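Local structure of BAT-2 beta-lactamase (Bacillus atrophaeus, 6W5G) at residues K142-L145 with H146-S149; G157-D160 with Q161-L164; F189-P192 with I193-V197. The protein probably hydrolyses the amide bond of beta-lactam antibiotics, as a class D serine beta-lactamase of a Gram-positive bacterium. All blocks are in the same frame, centred on the assembly; numbering follows the deposited sequence.

Contact 1: residues K142-L145 with H146-S149; sequences KDWL and HRIS
Arg147 N donates to Asp143 O at 2.9 Å, one of three i to i+4 bonds that carry the last turn of helix 138-147. His146 N reaches Lys142 O at 3.0 Å and Ile148 N reaches Trp144 O at 3.0 Å. The helix ends in a Schellman motif: Ser149 has positive phi (51°), and its N makes a weak bond back to His146 O at 3.2 Å while lying close to Leu145 O. The polar ends of Lys142 and His146 both turn to Glu153, the amine to its carbonyl O and ND1 to its carboxylate OE1, which ties the helix to the loop that follows. Ile148 hangs its CG1 3.3 Å from Trp144 O, and Leu145 CD2 meets Ile148 CD1 at 4.3 Å. Around this frame, Trp144 and Arg147 run alongside each other in the same direction, the indole and guanidinium planes only 27° apart. The arginine swings away from its own N (chi1 -164°) and then stays extended to NE, which carries NH1 to the six-membered end of the indole. There Arg147 NH1 approaches Trp144 CH2 obliquely, at 3.3 Å.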
# COMPACT_ATOMS: atom_id res chain seq x y z
N LYS A 142 8.97 -0.86 -16.52
CA LYS A 142 10.07 0.08 -16.32
C LYS A 142 9.67 1.50 -16.68
O LYS A 142 9.96 2.45 -15.95
CB LYS A 142 11.28 -0.36 -17.15
CG LYS A 142 12.53 0.47 -16.91
CD LYS A 142 13.08 0.24 -15.50
CE LYS A 142 14.49 0.79 -15.38
NZ LYS A 142 15.06 0.61 -14.01
N ASP A 143 9.01 1.67 -17.84
CA ASP A 143 8.59 3.00 -18.26
C ASP A 143 7.67 3.63 -17.22
O ASP A 143 7.86 4.79 -16.83
CB ASP A 143 7.90 2.92 -19.63
CG ASP A 143 7.38 4.27 -20.13
OD1 ASP A 143 8.08 5.29 -19.98
OD2 ASP A 143 6.26 4.31 -20.70
N TRP A 144 6.69 2.87 -16.72
CA TRP A 144 5.74 3.44 -15.78
C TRP A 144 6.37 3.74 -14.43
O TRP A 144 6.08 4.78 -13.83
CB TRP A 144 4.51 2.53 -15.65
CG TRP A 144 3.50 2.82 -16.71
CD1 TRP A 144 3.24 2.09 -17.85
CD2 TRP A 144 2.62 3.96 -16.76
NE1 TRP A 144 2.26 2.70 -18.58
CE2 TRP A 144 1.86 3.84 -17.93
CE3 TRP A 144 2.41 5.05 -15.92
CZ2 TRP A 144 0.89 4.79 -18.30
CZ3 TRP A 144 1.45 6.00 -16.28
CH2 TRP A 144 0.70 5.85 -17.46
N LEU A 145 7.25 2.87 -13.93
CA LEU A 145 7.88 3.15 -12.65
C LEU A 145 8.82 4.35 -12.75
O LEU A 145 9.00 5.08 -11.77
CB LEU A 145 8.63 1.93 -12.10
CG LEU A 145 7.73 0.75 -11.70
CD1 LEU A 145 8.50 -0.35 -10.98
CD2 LEU A 145 6.54 1.20 -10.84
N HIS A 146 9.42 4.56 -13.92
CA HIS A 146 10.20 5.77 -14.11
C HIS A 146 9.30 6.99 -14.16
O HIS A 146 9.62 8.04 -13.60
CB HIS A 146 11.03 5.67 -15.39
CG HIS A 146 11.99 6.80 -15.58
ND1 HIS A 146 13.02 7.05 -14.69
CD2 HIS A 146 12.08 7.75 -16.53
CE1 HIS A 146 13.70 8.11 -15.10
NE2 HIS A 146 13.15 8.55 -16.22
N ARG A 147 8.17 6.87 -14.85
CA ARG A 147 7.27 8.00 -15.01
C ARG A 147 6.73 8.47 -13.66
O ARG A 147 6.57 9.68 -13.43
CB ARG A 147 6.14 7.63 -15.95
CG ARG A 147 5.39 8.79 -16.46
CD ARG A 147 4.57 8.37 -17.65
NE ARG A 147 3.70 9.44 -18.06
CZ ARG A 147 2.66 9.26 -18.86
NH1 ARG A 147 2.40 8.05 -19.32
NH2 ARG A 147 1.90 10.29 -19.21
N ILE A 148 6.46 7.53 -12.74
CA ILE A 148 5.95 7.89 -11.42
C ILE A 148 7.05 7.95 -10.37
O ILE A 148 6.74 8.19 -9.19
CB ILE A 148 4.78 6.99 -10.98
CG1 ILE A 148 5.25 5.55 -10.73
CG2 ILE A 148 3.67 7.02 -12.03
CD1 ILE A 148 4.23 4.70 -9.96
N SER A 149 8.31 7.76 -10.74
CA SER A 149 9.45 7.86 -9.83
C SER A 149 9.24 7.02 -8.57
O SER A 149 9.26 7.53 -7.44
CB SER A 149 9.75 9.32 -9.48
OG SER A 149 10.01 10.09 -10.64

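Contact 2: residues G157-D160 with Q161-L164; sequences GGID and QFWL
Gly158 O lies at the edge of the Phe162 ring, near the ring plane and 3.2 Å from Phe162 CD2, while one face of that ring has Trp163 CE3 over its centre, 3.6 Å above the plane. Trp163 in turn carries Leu164 CG on one face, offset toward the rim, and has Phe162 CD1 in plane at its edge; Ile159 O also sits at that ring's edge, 3.5 Å from Trp163 CZ3. The stretch is an irregular loop between helices 138-147 and 172-184, and it contains a type I beta turn from Gln161 to Leu164, closed by Leu164 N to Gln161 O. Both aromatic side chains place CG between the backbone N and the carbonyl carbon, which folds their rings back toward residues 158-160. Trp163 NE1 bonds OQ2 of the carboxylated lysine at position 79, the modification characteristic of class D active sites, so the loop supplies a hydrogen-bond donor to that carbamate. Phe78 meets both rings.

Gly158 O is the local backbone anchor: Gln161 N donates to it at 3.0 Å, approaching from above the carbonyl plane, and Phe162 N adds a weak bond. Gly158 itself has phi 124°, a conformation suited to glycine. Ile159 O is buried against the two rings and has no polar partner in the model. Asp160 and Gln161 set their carboxylate and amide planes 79° apart. Asp160 OD2 forms a salt bridge with Arg134, and its other oxygen works through a water, which donates to Asp160 OD1 at 2.8 Å and accepts from Gln161 NE2 at 2.9 Å.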
# COMPACT_ATOMS: atom_id res chain seq x y z
N GLY A 157 15.11 -7.79 -10.53
CA GLY A 157 14.82 -9.04 -9.85
C GLY A 157 13.87 -9.96 -10.60
O GLY A 157 13.74 -11.13 -10.23
N GLY A 158 13.22 -9.46 -11.65
CA GLY A 158 12.34 -10.28 -12.45
C GLY A 158 10.94 -9.70 -12.53
O GLY A 158 10.43 -9.19 -11.53
N ILE A 159 10.31 -9.79 -13.71
CA ILE A 159 9.03 -9.12 -13.95
C ILE A 159 7.95 -9.51 -12.93
O ILE A 159 7.09 -8.69 -12.59
CB ILE A 159 8.56 -9.35 -15.40
CG1 ILE A 159 7.32 -8.51 -15.73
CG2 ILE A 159 8.29 -10.83 -15.66
CD1 ILE A 159 7.51 -7.01 -15.54
N ASP A 160 7.97 -10.75 -12.45
CA ASP A 160 6.97 -11.19 -11.47
C ASP A 160 7.56 -11.43 -10.08
O ASP A 160 6.92 -12.09 -9.25
CB ASP A 160 6.18 -12.39 -11.99
CG ASP A 160 7.05 -13.59 -12.30
OD1 ASP A 160 8.22 -13.62 -11.90
OD2 ASP A 160 6.53 -14.52 -12.97
N GLN A 161 8.74 -10.88 -9.80
CA GLN A 161 9.39 -11.08 -8.51
C GLN A 161 9.90 -9.79 -7.88
O GLN A 161 10.22 -9.81 -6.69
CB GLN A 161 10.60 -12.03 -8.64
CG GLN A 161 10.24 -13.49 -8.90
CD GLN A 161 9.45 -14.14 -7.77
OE1 GLN A 161 9.55 -13.75 -6.61
NE2 GLN A 161 8.67 -15.16 -8.11
N PHE A 162 10.00 -8.69 -8.64
CA PHE A 162 10.87 -7.58 -8.22
C PHE A 162 10.38 -6.86 -6.97
O PHE A 162 11.18 -6.15 -6.34
CB PHE A 162 11.09 -6.59 -9.37
CG PHE A 162 9.83 -5.91 -9.85
CD1 PHE A 162 9.28 -4.87 -9.12
CD2 PHE A 162 9.20 -6.32 -11.02
CE1 PHE A 162 8.12 -4.24 -9.55
CE2 PHE A 162 8.05 -5.69 -11.46
CZ PHE A 162 7.51 -4.65 -10.72
N TRP A 163 9.10 -6.99 -6.61
CA TRP A 163 8.59 -6.33 -5.41
C TRP A 163 8.61 -7.23 -4.18
O TRP A 163 8.22 -6.76 -3.09
CB TRP A 163 7.17 -5.80 -5.66
CG TRP A 163 6.13 -6.86 -5.92
CD1 TRP A 163 5.29 -7.43 -4.99
CD2 TRP A 163 5.79 -7.46 -7.18
NE1 TRP A 163 4.47 -8.35 -5.60
CE2 TRP A 163 4.75 -8.38 -6.94
CE3 TRP A 163 6.26 -7.30 -8.49
CZ2 TRP A 163 4.17 -9.15 -7.96
CZ3 TRP A 163 5.69 -8.06 -9.50
CH2 TRP A 163 4.66 -8.98 -9.23
N LEU A 164 9.05 -8.47 -4.31
CA LEU A 164 8.98 -9.47 -3.24
C LEU A 164 10.38 -9.73 -2.69
O LEU A 164 11.09 -10.63 -3.16
CB LEU A 164 8.35 -10.76 -3.77
CG LEU A 164 6.91 -10.59 -4.26
CD1 LEU A 164 6.52 -11.76 -5.15
CD2 LEU A 164 5.94 -10.43 -3.09
O HOH W 1 8.74 -16.14 -10.84

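Contact 3: residues F189-P192 with I193-V197; sequences FDKP and IMKTV
The first turn of helix 191-200 begins here, with Asp190 at the N-cap position. Its carboxylate makes no capping bond; its carbonyl starts the helical pattern instead, taking Met194 N at 3.2 Å and a weaker second bond from Ile193 N. The next two bonds follow at 2.9 Å each, Lys195 N to Lys191 O with an N-H...O angle of 165° and Thr196 N to Pro192 O. Pro192 stands in the first turn, where a residue without an N-H costs the helix no bond. Met194 packs against Phe189 and Lys191. It runs out from the helix with CG on the side of its own N (chi1 -71°) and bends at its last torsion, bringing CE 3.2 Å from Phe189 O and near Lys191 CG, while its CG touches Phe189 CB at 3.9 Å. Ile193 CD1 lies across Asp190, 3.9 Å from Asp190 OD2. The amines of Lys191 and Lys195, NZ to NZ 4.3 Å, are gathered on the carboxylate of Glu185, where OE1 forms a salt bridge with Lys191 NZ and OE2 one with Lys195 NZ. Gln88, on helix 81-88, accepts from Asp190 N and also touches Phe189 and Ile193. Together these bonds mark the N-terminal turn of an alpha-helix, with the N-cap residue contributing its carbonyl and proline at the second helical position.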
# COMPACT_ATOMS: atom_id res chain seq x y z
N PHE A 189 -2.20 8.90 -14.50
CA PHE A 189 -3.18 7.88 -14.84
C PHE A 189 -4.53 8.55 -15.10
O PHE A 189 -4.79 9.66 -14.63
CB PHE A 189 -3.35 6.87 -13.70
CG PHE A 189 -2.09 6.09 -13.40
CD1 PHE A 189 -1.66 5.09 -14.26
CD2 PHE A 189 -1.35 6.35 -12.26
CE1 PHE A 189 -0.51 4.37 -13.99
CE2 PHE A 189 -0.19 5.65 -11.99
CZ PHE A 189 0.23 4.65 -12.86
N ASP A 190 -5.39 7.85 -15.85
CA ASP A 190 -6.77 8.30 -16.00
C ASP A 190 -7.41 8.41 -14.63
O ASP A 190 -7.22 7.55 -13.76
CB ASP A 190 -7.57 7.29 -16.84
CG ASP A 190 -7.09 7.16 -18.27
OD1 ASP A 190 -6.41 8.07 -18.77
OD2 ASP A 190 -7.44 6.13 -18.91
N LYS A 191 -8.18 9.48 -14.42
CA LYS A 191 -8.83 9.66 -13.13
C LYS A 191 -9.74 8.50 -12.74
O LYS A 191 -9.69 8.08 -11.57
CB LYS A 191 -9.57 11.01 -13.08
CG LYS A 191 -8.62 12.22 -13.03
CD LYS A 191 -9.38 13.54 -13.15
CE LYS A 191 -10.12 13.90 -11.86
NZ LYS A 191 -9.21 14.11 -10.69
N PRO A 192 -10.58 7.95 -13.63
CA PRO A 192 -11.40 6.79 -13.20
C PRO A 192 -10.57 5.60 -12.77
O PRO A 192 -11.01 4.85 -11.89
CB PRO A 192 -12.28 6.49 -14.43
CG PRO A 192 -11.70 7.29 -15.55
CD PRO A 192 -10.99 8.45 -14.95
N ILE A 193 -9.38 5.41 -13.33
CA ILE A 193 -8.52 4.32 -12.88
C ILE A 193 -8.05 4.56 -11.45
O ILE A 193 -8.03 3.64 -10.62
CB ILE A 193 -7.35 4.13 -13.86
CG1 ILE A 193 -7.86 3.51 -15.16
CG2 ILE A 193 -6.25 3.27 -13.24
CD1 ILE A 193 -6.81 3.40 -16.24
N MET A 194 -7.68 5.80 -11.13
CA MET A 194 -7.28 6.10 -9.77
C MET A 194 -8.45 5.95 -8.80
O MET A 194 -8.28 5.45 -7.69
CB MET A 194 -6.67 7.50 -9.70
CG MET A 194 -5.31 7.53 -10.36
SD MET A 194 -4.44 9.11 -10.29
CE MET A 194 -5.36 10.10 -11.47
N LYS A 195 -9.66 6.37 -9.21
CA LYS A 195 -10.83 6.15 -8.37
C LYS A 195 -11.05 4.66 -8.11
O LYS A 195 -11.34 4.25 -6.98
CB LYS A 195 -12.08 6.77 -8.99
CG LYS A 195 -12.07 8.30 -9.07
CD LYS A 195 -12.06 8.96 -7.68
CE LYS A 195 -12.52 10.42 -7.72
NZ LYS A 195 -11.64 11.30 -8.56
N THR A 196 -10.91 3.83 -9.16
CA THR A 196 -11.12 2.39 -9.01
C THR A 196 -10.12 1.77 -8.04
O THR A 196 -10.50 0.98 -7.17
CB THR A 196 -11.02 1.71 -10.38
OG1 THR A 196 -12.08 2.17 -11.22
CG2 THR A 196 -11.09 0.19 -10.25
N VAL A 197 -8.84 2.10 -8.19
CA VAL A 197 -7.83 1.51 -7.33
C VAL A 197 -8.00 1.98 -5.90
O VAL A 197 -7.86 1.20 -4.95
CB VAL A 197 -6.41 1.78 -7.88
CG1 VAL A 197 -5.35 1.32 -6.87
CG2 VAL A 197 -6.22 1.05 -9.23

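In the fold
Contacts 1 and 3 meet directly although their centres are 17 Å apart: Trp144 stacks on Phe189, with Trp144 CZ3 3.4 Å from Phe189 CE1, and Ile148 CG2 adds a touch at 4.1 Å to Phe189 CE2. Both pack on helix 81-88, where Gln88 contacts Trp144, Phe189 and Ile193. Contact 1 also reaches contact 2, centres 15 Å apart, through Leu145 CD1 and Phe162 CE1 at 4.2 Å. Contacts 2 and 3 stay separate, nearest atoms about 12 Å apart. Contact 2 ties the group to the active site, since it includes Trp163, the partner of the carboxylated lysine; Phe78, next to that lysine in sequence, links contacts 1 and 2 by packing on Leu145 and Phe162.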